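Side-chain contacts in GTPase activator-like protein (Chaetomium thermophilum, PDB 6SSH), which is the GAP domain of a TSC2-like fungal protein and probably stimulates GTP hydrolysis by a small GTPase: residues H3-I8 and L189-A194; H31-G36 and V104-N109; T64-D69 and E73-V78; I129-T134 and S185-L190. All blocks are in the same frame, centred on the assembly; numbering follows the deposited sequence.

Contact 1: residues H3-I8 and L189-A194; sequences HKVGVI and LLALNA
H3 turns its CG away from the carbonyl carbon (chi1 -57°) and stands its imidazole across the line of the side chain, while L192 sends CG anti to its backbone N (chi1 -172°); together these torsions bring a methyl of the helix over one face of the ring. The L192 carbon concerned is CD1, which comes from the helix at about a right angle to the histidine. It sits over the CD2-NE2 side of the imidazole, with H3 NE2 and L192 CD1 3.4 Å apart and H3 CD2 just as close. L192 is modelled in two conformers, so this snug fit of methyl on ring face describes one of them. The ring also has a polar anchor on the helix: ND1 of H3 is hydrogen-bonded to S195, one turn past A191, which should restrain its rotation under the leucine. Two residues further along the strand, V5 points at the small side chain of A191. V5 CG1 and A191 CB are 4.2 Å apart, a looser touch than that of the ring. The strand runs past at 7.3 Å between the CA atoms of V5 and A191, a short separation that the small alanine permits. V5 packs in addition on I106 of the neighbouring strand, and A191 on I129. No hydrogen bond joins H3-I8 to L189-A194 directly. The C-terminal helix therefore holds strand 2-10 by apolar surface, with the imidazole bond to S195 as a polar tie beside the leucine methyl.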
# COMPACT_ATOMS: atom_id res chain seq x y z
N HIS A 3 7.21 -9.64 6.25
CA HIS A 3 7.31 -8.59 5.27
C HIS A 3 6.52 -7.39 5.73
O HIS A 3 5.60 -7.50 6.52
CB HIS A 3 6.74 -9.07 3.90
CG HIS A 3 7.40 -10.29 3.35
ND1 HIS A 3 8.56 -10.22 2.63
CD2 HIS A 3 7.11 -11.59 3.52
CE1 HIS A 3 8.93 -11.45 2.31
NE2 HIS A 3 8.06 -12.30 2.83
N LYS A 4 6.90 -6.25 5.18
CA LYS A 4 6.24 -4.98 5.42
C LYS A 4 5.99 -4.29 4.09
O LYS A 4 6.91 -4.14 3.25
CB LYS A 4 7.03 -4.11 6.44
CG LYS A 4 8.47 -3.77 6.06
CD LYS A 4 9.22 -3.14 7.26
CE LYS A 4 10.68 -2.90 6.98
NZ LYS A 4 10.88 -1.78 6.05
N VAL A 5 4.75 -3.86 3.88
CA VAL A 5 4.33 -3.33 2.63
C VAL A 5 3.49 -2.08 2.84
O VAL A 5 2.51 -2.12 3.58
CB VAL A 5 3.55 -4.40 1.84
CG1 VAL A 5 3.00 -3.83 0.55
CG2 VAL A 5 4.39 -5.65 1.53
N GLY A 6 3.82 -0.98 2.19
CA GLY A 6 3.03 0.21 2.32
C GLY A 6 1.74 0.18 1.56
O GLY A 6 1.62 -0.59 0.54
N VAL A 7 0.75 0.94 1.96
CA VAL A 7 -0.48 1.11 1.22
C VAL A 7 -0.82 2.57 1.30
O VAL A 7 -1.02 3.13 2.41
CB VAL A 7 -1.67 0.31 1.78
CG1 VAL A 7 -2.87 0.50 0.88
CG2 VAL A 7 -1.31 -1.17 1.93
N ILE A 8 -0.88 3.21 0.15
CA ILE A 8 -1.00 4.67 0.05
C ILE A 8 -2.17 5.09 -0.80
O ILE A 8 -2.19 4.74 -2.01
CB ILE A 8 0.26 5.29 -0.56
CG1 ILE A 8 1.53 4.84 0.19
CG2 ILE A 8 0.14 6.81 -0.57
CD1 ILE A 8 2.83 5.09 -0.59
N LEU A 189 -0.57 -11.28 -3.52
CA LEU A 189 0.40 -12.14 -4.15
C LEU A 189 1.48 -11.33 -4.87
O LEU A 189 2.70 -11.62 -4.75
CB LEU A 189 -0.31 -13.12 -5.10
CG LEU A 189 0.65 -14.13 -5.67
CD1 LEU A 189 1.30 -14.88 -4.56
CD2 LEU A 189 -0.13 -15.08 -6.64
N LEU A 190 1.10 -10.29 -5.61
CA LEU A 190 2.11 -9.46 -6.25
C LEU A 190 3.03 -8.83 -5.19
O LEU A 190 4.24 -8.77 -5.42
CB LEU A 190 1.47 -8.29 -7.02
CG LEU A 190 0.66 -8.61 -8.26
CD1 LEU A 190 0.08 -7.34 -8.89
CD2 LEU A 190 1.53 -9.30 -9.26
N ALA A 191 2.47 -8.37 -4.09
CA ALA A 191 3.29 -7.71 -3.07
C ALA A 191 4.23 -8.71 -2.43
O ALA A 191 5.43 -8.39 -2.17
CB ALA A 191 2.39 -7.08 -2.03
N LEU A 192 3.78 -9.93 -2.14
CA LEU A 192 4.66 -10.93 -1.57
C LEU A 192 5.80 -11.26 -2.53
O LEU A 192 6.96 -11.32 -2.14
CB LEU A 192 3.86 -12.19 -1.23
CG LEU A 192 4.63 -13.25 -0.45
CD1 LEU A 192 5.30 -12.68 0.80
CD2 LEU A 192 3.65 -14.36 -0.10
N ASN A 193 5.51 -11.51 -3.80
CA ASN A 193 6.53 -11.82 -4.75
C ASN A 193 7.50 -10.64 -4.88
O ASN A 193 8.70 -10.81 -4.90
CB ASN A 193 5.87 -12.15 -6.10
CG ASN A 193 5.12 -13.52 -6.04
OD1 ASN A 193 5.36 -14.33 -5.15
ND2 ASN A 193 4.21 -13.73 -6.94
N ALA A 194 6.97 -9.43 -4.96
CA ALA A 194 7.84 -8.26 -5.05
C ALA A 194 8.74 -8.12 -3.83
O ALA A 194 9.90 -7.69 -3.96
CB ALA A 194 7.00 -7.01 -5.21

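Contact 2: residues H31-G36 and V104-N109; sequences HRFLKG and VNIVWN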
# COMPACT_ATOMS: atom_id res chain seq x y z
N HIS A 31 -11.54 1.22 1.03
CA HIS A 31 -11.72 0.64 2.37
C HIS A 31 -12.14 -0.82 2.34
O HIS A 31 -11.71 -1.62 3.14
CB HIS A 31 -12.65 1.52 3.22
CG HIS A 31 -11.95 2.76 3.69
ND1 HIS A 31 -11.02 2.72 4.71
CD2 HIS A 31 -11.95 4.03 3.24
CE1 HIS A 31 -10.49 3.93 4.87
NE2 HIS A 31 -11.04 4.75 4.00
N ARG A 32 -13.00 -1.20 1.39
CA ARG A 32 -13.39 -2.61 1.29
C ARG A 32 -12.18 -3.43 0.84
O ARG A 32 -11.98 -4.54 1.29
CB ARG A 32 -14.57 -2.78 0.36
CG ARG A 32 -15.88 -2.40 1.02
CD ARG A 32 -17.06 -2.78 0.09
NE ARG A 32 -17.18 -1.80 -0.98
CZ ARG A 32 -17.90 -0.67 -0.89
NH1 ARG A 32 -18.58 -0.39 0.21
NH2 ARG A 32 -17.91 0.19 -1.90
N PHE A 33 -11.32 -2.86 0.01
CA PHE A 33 -10.10 -3.52 -0.42
C PHE A 33 -9.18 -3.76 0.78
O PHE A 33 -8.66 -4.86 0.93
CB PHE A 33 -9.40 -2.66 -1.48
CG PHE A 33 -7.94 -2.94 -1.66
CD1 PHE A 33 -7.53 -4.06 -2.36
CD2 PHE A 33 -6.95 -2.08 -1.17
CE1 PHE A 33 -6.21 -4.34 -2.51
CE2 PHE A 33 -5.61 -2.39 -1.36
CZ PHE A 33 -5.27 -3.48 -2.04
N LEU A 34 -8.98 -2.76 1.65
CA LEU A 34 -8.15 -3.00 2.85
C LEU A 34 -8.64 -4.17 3.69
O LEU A 34 -7.83 -5.00 4.14
CB LEU A 34 -8.19 -1.76 3.74
CG LEU A 34 -7.45 -0.52 3.21
CD1 LEU A 34 -7.59 0.58 4.26
CD2 LEU A 34 -6.00 -0.81 2.92
N LYS A 35 -9.95 -4.29 3.82
CA LYS A 35 -10.53 -5.34 4.62
C LYS A 35 -10.31 -6.69 4.00
O LYS A 35 -10.33 -7.70 4.70
CB LYS A 35 -12.02 -5.07 4.83
CG LYS A 35 -12.26 -3.90 5.73
CD LYS A 35 -13.76 -3.62 5.87
CE LYS A 35 -14.02 -2.26 6.49
NZ LYS A 35 -15.48 -2.05 6.77
N GLY A 36 -10.13 -6.76 2.67
CA GLY A 36 -9.76 -8.02 2.06
C GLY A 36 -8.28 -8.34 2.06
O GLY A 36 -7.84 -9.50 1.97
N VAL A 104 8.47 -2.33 -1.14
CA VAL A 104 7.24 -2.49 -1.91
C VAL A 104 6.14 -1.63 -1.30
O VAL A 104 5.92 -1.69 -0.09
CB VAL A 104 6.79 -3.97 -1.90
CG1 VAL A 104 5.56 -4.14 -2.73
CG2 VAL A 104 7.95 -4.85 -2.40
N ASN A 105 5.43 -0.88 -2.16
CA ASN A 105 4.28 -0.08 -1.78
C ASN A 105 3.14 -0.27 -2.74
O ASN A 105 3.38 -0.26 -3.95
CB ASN A 105 4.65 1.44 -1.69
CG ASN A 105 5.50 1.76 -0.50
OD1 ASN A 105 5.00 1.81 0.61
ND2 ASN A 105 6.74 1.94 -0.70
N ILE A 106 1.98 -0.44 -2.22
CA ILE A 106 0.71 -0.49 -2.95
C ILE A 106 0.17 0.91 -3.02
O ILE A 106 0.09 1.60 -1.94
CB ILE A 106 -0.27 -1.43 -2.27
CG1 ILE A 106 0.31 -2.84 -2.25
CG2 ILE A 106 -1.65 -1.37 -2.92
CD1 ILE A 106 -0.37 -3.76 -1.25
N VAL A 107 -0.23 1.41 -4.18
CA VAL A 107 -0.76 2.73 -4.37
C VAL A 107 -2.17 2.67 -4.91
O VAL A 107 -2.38 2.03 -5.97
CB VAL A 107 0.12 3.51 -5.36
CG1 VAL A 107 -0.43 4.91 -5.63
CG2 VAL A 107 1.54 3.64 -4.84
N TRP A 108 -3.15 3.19 -4.22
CA TRP A 108 -4.52 3.29 -4.72
C TRP A 108 -4.64 4.66 -5.35
O TRP A 108 -4.74 5.68 -4.66
CB TRP A 108 -5.52 3.05 -3.60
CG TRP A 108 -6.93 2.99 -4.16
CD1 TRP A 108 -7.66 3.99 -4.70
CD2 TRP A 108 -7.74 1.79 -4.29
NE1 TRP A 108 -8.89 3.52 -5.15
CE2 TRP A 108 -8.96 2.17 -4.87
CE3 TRP A 108 -7.57 0.48 -3.91
CZ2 TRP A 108 -9.99 1.25 -5.13
CZ3 TRP A 108 -8.58 -0.45 -4.15
CH2 TRP A 108 -9.78 -0.05 -4.76
N ASN A 109 -4.52 4.71 -6.68
CA ASN A 109 -4.45 5.96 -7.40
C ASN A 109 -5.83 6.47 -7.81
O ASN A 109 -6.32 6.16 -8.90
CB ASN A 109 -3.55 5.82 -8.60
CG ASN A 109 -3.44 7.13 -9.36
OD1 ASN A 109 -3.65 8.20 -8.82
ND2 ASN A 109 -3.12 7.03 -10.67
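F33 and W108 bring their rings together at a slant, the phenyl and the six-membered indole ring having planes 48° apart and centroids 5.3 Å from each other. The indole corner CZ3 does most of the touching: F33 CB and W108 CZ3 are 3.6 Å apart, and the F33 CG and CD2 atoms lie close to the same corner. Both side chains leave the backbone with CG anti to N (chi1 159° for F33), reaching out from helix and strand so that the two run alongside each other in opposing senses. At the far end of the phenyl, F33 CZ meets I106 CG2 at 4.3 Å, a looser touch, again oblique to the ring. Around the indole, Y30 of the same helix packs edge-to-face, Y9 of strand 2-10 brings up another ring, and NE1 makes a weak hydrogen bond to D110. All three residues of the contact are buried, and no hydrogen bond passes between the segments. This is alpha/beta packing in the Rap/Ran-GAP domain: helix 28-37 lies against the central mixed sheet through F33, which spans W108 and I106, with Y30 of the same helix on the indole.

Contact 3: residues T64-D69 and E73-V78; sequences TYCWRD and EIVFHV. With EDO (1,2-ethanediol), chain E.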
# COMPACT_ATOMS: atom_id res chain seq x y z
N THR A 64 -3.77 -1.43 12.29
CA THR A 64 -3.33 -1.66 10.92
C THR A 64 -4.03 -2.92 10.39
O THR A 64 -4.91 -3.46 11.06
CB THR A 64 -1.83 -1.71 10.85
OG1 THR A 64 -1.53 -1.57 9.45
CG2 THR A 64 -1.25 -2.96 11.41
N TYR A 65 -3.67 -3.29 9.19
CA TYR A 65 -4.14 -4.51 8.57
C TYR A 65 -2.94 -5.46 8.42
O TYR A 65 -1.85 -5.03 8.05
CB TYR A 65 -4.78 -4.21 7.18
CG TYR A 65 -6.09 -3.48 7.30
CD1 TYR A 65 -6.12 -2.09 7.38
CD2 TYR A 65 -7.29 -4.17 7.41
CE1 TYR A 65 -7.31 -1.44 7.55
CE2 TYR A 65 -8.48 -3.53 7.55
CZ TYR A 65 -8.48 -2.15 7.61
OH TYR A 65 -9.71 -1.51 7.75
N CYS A 66 -3.20 -6.74 8.70
CA CYS A 66 -2.13 -7.74 8.71
C CYS A 66 -2.61 -9.04 8.06
O CYS A 66 -3.75 -9.43 8.21
CB CYS A 66 -1.68 -8.06 10.15
SG CYS A 66 -1.06 -6.64 11.05
N TRP A 67 -1.66 -9.74 7.47
CA TRP A 67 -1.93 -11.05 6.85
C TRP A 67 -0.97 -12.08 7.33
O TRP A 67 0.20 -11.79 7.50
CB TRP A 67 -1.76 -10.92 5.33
CG TRP A 67 -1.72 -12.20 4.62
CD1 TRP A 67 -0.60 -12.95 4.29
CD2 TRP A 67 -2.81 -12.90 4.18
NE1 TRP A 67 -0.97 -14.08 3.65
CE2 TRP A 67 -2.34 -14.09 3.55
CE3 TRP A 67 -4.18 -12.65 4.19
CZ2 TRP A 67 -3.18 -15.04 2.96
CZ3 TRP A 67 -5.02 -13.60 3.58
CH2 TRP A 67 -4.52 -14.78 2.99
N ARG A 68 -1.42 -13.33 7.47
CA ARG A 68 -0.53 -14.41 7.84
C ARG A 68 -0.93 -15.66 7.08
O ARG A 68 -2.13 -15.89 6.82
CB ARG A 68 -0.72 -14.75 9.35
CG ARG A 68 0.05 -15.87 9.92
CD ARG A 68 -0.12 -15.84 11.46
NE ARG A 68 0.27 -17.09 12.11
CZ ARG A 68 0.04 -17.36 13.38
NH1 ARG A 68 -0.61 -16.50 14.15
NH2 ARG A 68 0.45 -18.51 13.88
N ASP A 69 0.06 -16.43 6.63
CA ASP A 69 -0.23 -17.76 6.08
C ASP A 69 0.72 -18.69 6.73
O ASP A 69 1.32 -18.41 7.79
CB ASP A 69 -0.17 -17.75 4.55
CG ASP A 69 1.17 -17.25 4.01
OD1 ASP A 69 1.09 -16.44 3.00
OD2 ASP A 69 2.21 -17.75 4.58
N GLU A 73 4.27 -13.64 7.21
CA GLU A 73 3.37 -12.64 7.75
C GLU A 73 3.64 -11.37 6.94
O GLU A 73 4.79 -11.14 6.50
CB GLU A 73 3.66 -12.30 9.22
CG GLU A 73 3.24 -13.38 10.21
CD GLU A 73 3.60 -13.06 11.63
OE1 GLU A 73 3.92 -11.88 11.98
OE2 GLU A 73 3.60 -14.01 12.43
N ILE A 74 2.60 -10.58 6.73
CA ILE A 74 2.78 -9.24 6.15
C ILE A 74 2.10 -8.27 7.08
O ILE A 74 0.94 -8.41 7.40
CB ILE A 74 2.12 -9.07 4.75
CG1 ILE A 74 2.53 -10.18 3.83
CG2 ILE A 74 2.41 -7.69 4.18
CD1 ILE A 74 1.68 -10.16 2.51
N VAL A 75 2.81 -7.20 7.47
CA VAL A 75 2.24 -6.05 8.14
C VAL A 75 2.14 -4.96 7.10
O VAL A 75 3.17 -4.60 6.47
CB VAL A 75 3.08 -5.59 9.31
CG1 VAL A 75 2.50 -4.32 9.93
CG2 VAL A 75 3.17 -6.67 10.36
N PHE A 76 0.94 -4.43 6.89
CA PHE A 76 0.77 -3.30 5.96
C PHE A 76 0.96 -1.99 6.73
O PHE A 76 0.59 -1.86 7.92
CB PHE A 76 -0.60 -3.36 5.29
CG PHE A 76 -0.74 -4.57 4.37
CD1 PHE A 76 -1.37 -5.70 4.82
CD2 PHE A 76 -0.11 -4.58 3.12
CE1 PHE A 76 -1.47 -6.84 4.00
CE2 PHE A 76 -0.21 -5.69 2.31
CZ PHE A 76 -0.88 -6.81 2.78
N HIS A 77 1.58 -1.05 6.03
CA HIS A 77 1.80 0.31 6.56
C HIS A 77 0.86 1.20 5.80
O HIS A 77 1.17 1.64 4.69
CB HIS A 77 3.22 0.78 6.38
CG HIS A 77 4.23 -0.00 7.13
ND1 HIS A 77 5.54 -0.08 6.71
CD2 HIS A 77 4.18 -0.61 8.35
CE1 HIS A 77 6.25 -0.73 7.63
NE2 HIS A 77 5.44 -1.06 8.64
N VAL A 78 -0.32 1.43 6.34
CA VAL A 78 -1.44 2.05 5.61
C VAL A 78 -1.47 3.54 6.01
O VAL A 78 -1.83 3.87 7.13
CB VAL A 78 -2.76 1.40 5.93
CG1 VAL A 78 -3.86 2.00 5.08
CG2 VAL A 78 -2.66 -0.15 5.70
C1 EDO E . -10.84 1.44 9.99
O1 EDO E . -9.95 1.22 8.86
C2 EDO E . -10.31 1.13 11.41
O2 EDO E . -9.19 1.93 11.80
O HOH W 1 -0.63 1.06 9.07
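W67 and I74 face each other as a hydrogen-bonded antiparallel pair, and the tip of the isoleucine leans on the five-membered end of the indole, I74 CD1 lying 4.0 Å from W67 CD1. W67 carries its CG anti to the backbone N (chi1 167°), which lays the indole along the hairpin face with its CD1 corner toward I74 and its six-membered ring directed away from strand 73-78. W67 CB and F76 CE1 are 4.3 Å apart, and the F76 ring carries I74 CG2 over one face, so the three side chains dovetail. The edge of that ring lies against the next backbone, F76 CD1 being 3.3 Å from Y65 O. Beyond it, V78 CG2 meets the Y65 ring at CD1, 4.3 Å away. The indole NE1 points in the ring plane to D69 OD1, at 3.2 Å, and R188 from the C-terminal helix makes a cation-pi contact with the ring. On the other face of the sheet the bumps are smaller: C66 SG fits beside V75 CG2. R68 and E73 lie side by side, R68 CG and E73 CG 4.1 Å apart, their charged ends near but not bridged. Toward T64 polar atoms take over part of the contact, alongside V78. T64 OG1 donates to F76 O at 2.6 Å from above the carbonyl plane, and a water links the same hydroxyl to V78 N. The result is an antiparallel beta hairpin, its short turn held by D69 OD2 taking the N-H groups of V71 and T72, beside strand 39-42 at one margin of the mixed sheet.

Contact 4: residues I129-T134 and S185-L190; sequences IVITPT and SFVRLL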
# COMPACT_ATOMS: atom_id res chain seq x y z
N ILE A 129 2.95 -1.13 -6.72
CA ILE A 129 1.80 -1.88 -7.26
C ILE A 129 0.68 -0.90 -7.35
O ILE A 129 0.15 -0.47 -6.30
CB ILE A 129 1.43 -3.07 -6.42
CG1 ILE A 129 2.58 -4.06 -6.37
CG2 ILE A 129 0.16 -3.75 -6.94
CD1 ILE A 129 2.53 -5.01 -5.26
N VAL A 130 0.36 -0.38 -8.53
CA VAL A 130 -0.53 0.75 -8.71
C VAL A 130 -1.92 0.28 -9.11
O VAL A 130 -2.07 -0.42 -10.14
CB VAL A 130 -0.00 1.73 -9.71
CG1 VAL A 130 -0.89 2.91 -9.77
CG2 VAL A 130 1.44 2.14 -9.40
N ILE A 131 -2.94 0.60 -8.35
CA ILE A 131 -4.35 0.24 -8.54
C ILE A 131 -5.04 1.49 -9.03
O ILE A 131 -5.04 2.50 -8.33
CB ILE A 131 -5.01 -0.22 -7.25
CG1 ILE A 131 -4.33 -1.46 -6.71
CG2 ILE A 131 -6.52 -0.43 -7.45
CD1 ILE A 131 -4.63 -1.80 -5.24
N THR A 132 -5.66 1.48 -10.19
CA THR A 132 -6.37 2.64 -10.72
C THR A 132 -7.77 2.21 -11.09
O THR A 132 -7.92 1.43 -12.06
CB THR A 132 -5.66 3.19 -11.95
OG1 THR A 132 -4.28 3.41 -11.65
CG2 THR A 132 -6.25 4.50 -12.38
N PRO A 133 -8.81 2.69 -10.42
CA PRO A 133 -10.19 2.35 -10.81
C PRO A 133 -10.45 2.72 -12.27
O PRO A 133 -9.97 3.69 -12.82
CB PRO A 133 -11.03 3.18 -9.89
CG PRO A 133 -10.14 3.27 -8.62
CD PRO A 133 -8.76 3.47 -9.16
N THR A 134 -11.25 1.88 -12.94
CA THR A 134 -11.66 2.08 -14.33
C THR A 134 -13.14 1.82 -14.45
O THR A 134 -13.66 0.91 -13.79
CB THR A 134 -10.87 1.20 -15.24
OG1 THR A 134 -11.30 1.44 -16.59
CG2 THR A 134 -11.12 -0.26 -14.94
N SER A 185 -6.56 -10.54 -3.08
CA SER A 185 -5.66 -11.68 -3.20
C SER A 185 -4.62 -11.48 -4.29
O SER A 185 -3.46 -11.91 -4.15
CB SER A 185 -6.44 -12.99 -3.37
OG SER A 185 -7.17 -12.99 -4.56
N PHE A 186 -5.02 -10.87 -5.42
CA PHE A 186 -4.11 -10.64 -6.51
C PHE A 186 -2.98 -9.68 -6.11
O PHE A 186 -1.80 -9.96 -6.32
CB PHE A 186 -4.88 -10.09 -7.72
CG PHE A 186 -4.05 -9.89 -8.94
CD1 PHE A 186 -3.64 -10.95 -9.70
CD2 PHE A 186 -3.74 -8.63 -9.39
CE1 PHE A 186 -2.90 -10.76 -10.87
CE2 PHE A 186 -2.99 -8.44 -10.54
CZ PHE A 186 -2.57 -9.51 -11.25
N VAL A 187 -3.35 -8.56 -5.49
CA VAL A 187 -2.37 -7.59 -5.06
C VAL A 187 -1.49 -8.17 -3.94
O VAL A 187 -0.28 -7.91 -3.92
CB VAL A 187 -3.08 -6.29 -4.64
CG1 VAL A 187 -2.11 -5.38 -3.90
CG2 VAL A 187 -3.60 -5.60 -5.86
N ARG A 188 -2.07 -8.93 -3.04
CA ARG A 188 -1.26 -9.46 -1.96
C ARG A 188 -0.23 -10.42 -2.55
O ARG A 188 0.94 -10.38 -2.13
CB ARG A 188 -2.17 -10.15 -0.91
CG ARG A 188 -1.50 -10.41 0.39
CD ARG A 188 -2.43 -11.08 1.38
NE ARG A 188 -3.35 -12.04 0.79
CZ ARG A 188 -4.67 -11.94 0.77
NH1 ARG A 188 -5.37 -10.93 1.33
NH2 ARG A 188 -5.28 -12.88 0.14
N LEU A 189 -0.57 -11.28 -3.52
CA LEU A 189 0.40 -12.14 -4.15
C LEU A 189 1.48 -11.33 -4.87
O LEU A 189 2.70 -11.62 -4.75
CB LEU A 189 -0.31 -13.12 -5.10
CG LEU A 189 0.65 -14.13 -5.67
CD1 LEU A 189 1.30 -14.88 -4.56
CD2 LEU A 189 -0.13 -15.08 -6.64
N LEU A 190 1.10 -10.29 -5.61
CA LEU A 190 2.11 -9.46 -6.25
C LEU A 190 3.03 -8.83 -5.19
O LEU A 190 4.24 -8.77 -5.42
CB LEU A 190 1.47 -8.29 -7.02
CG LEU A 190 0.66 -8.61 -8.26
CD1 LEU A 190 0.08 -7.34 -8.89
CD2 LEU A 190 1.53 -9.30 -9.26
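I129 is the tight side of this contact, set against two residues of the helix at once. Its CD1 presses on the start of the L190 side chain, I129 CD1 and L190 CB standing 3.9 Å apart, while its other branch reaches V187, I129 CG2 and V187 CG1 being 4.1 Å apart. I129 CG2 also comes near L190 CD1, so this methyl sits between V187 and L190 while CD1 lies against the L190 CB and C. I129 points CG1 away from its carbonyl carbon (chi1 -62°), which directs CD1 at the base of L190 and CG2 at V187 CG1 and L190 CD1. I129 and L190 meet at a slant. The contact thins along the strand: I131 keeps a single touch, I131 CD1 to V187 CG2 at 4.0 Å, and beyond it T132 and P133 run away from the helix. The solvent sides are the outer face of the helix, at S185 and L189, and the strand end at P133; R188 turns away from the strand to hydrogen-bond the carbonyl oxygens of G36 and L37. The contact itself is wholly apolar. Strand and helix segments run nearly antiparallel, at 161°, their axes 10.1 Å apart, a separation bridged mainly by side chains. Strand 104-109 lies on one side of strand 127-134, and its I106 also packs on V187; strand 155-162 lies on the other, with V158 touching both I129 and L190. F33 of helix 28-37 covers I131 and V187, so the two helices share this sheet face.

Contacts 1, 2 and 4 are helix-on-sheet packing in the buried interior, whereas contact 3 is a strand pair whose turn end reaches the surface. Contacts 1 and 4 use overlapping parts of helix 183-201, so one helix spans strands 2-10 and 127-134; contact 2 adds helix 28-37 over strand 104-109, which lies between them, and I106 meets V187. Contact 3 joins the sheet where H77 of strand 73-78 bonds V5 of strand 2-10. Chemistry follows place: contact 4 is purely aliphatic, contact 2 largely aromatic, contact 1 mixes a histidine ring with methyls, and contact 3 adds backbone hydrogen bonds, a hydroxyl, a water and charged ends.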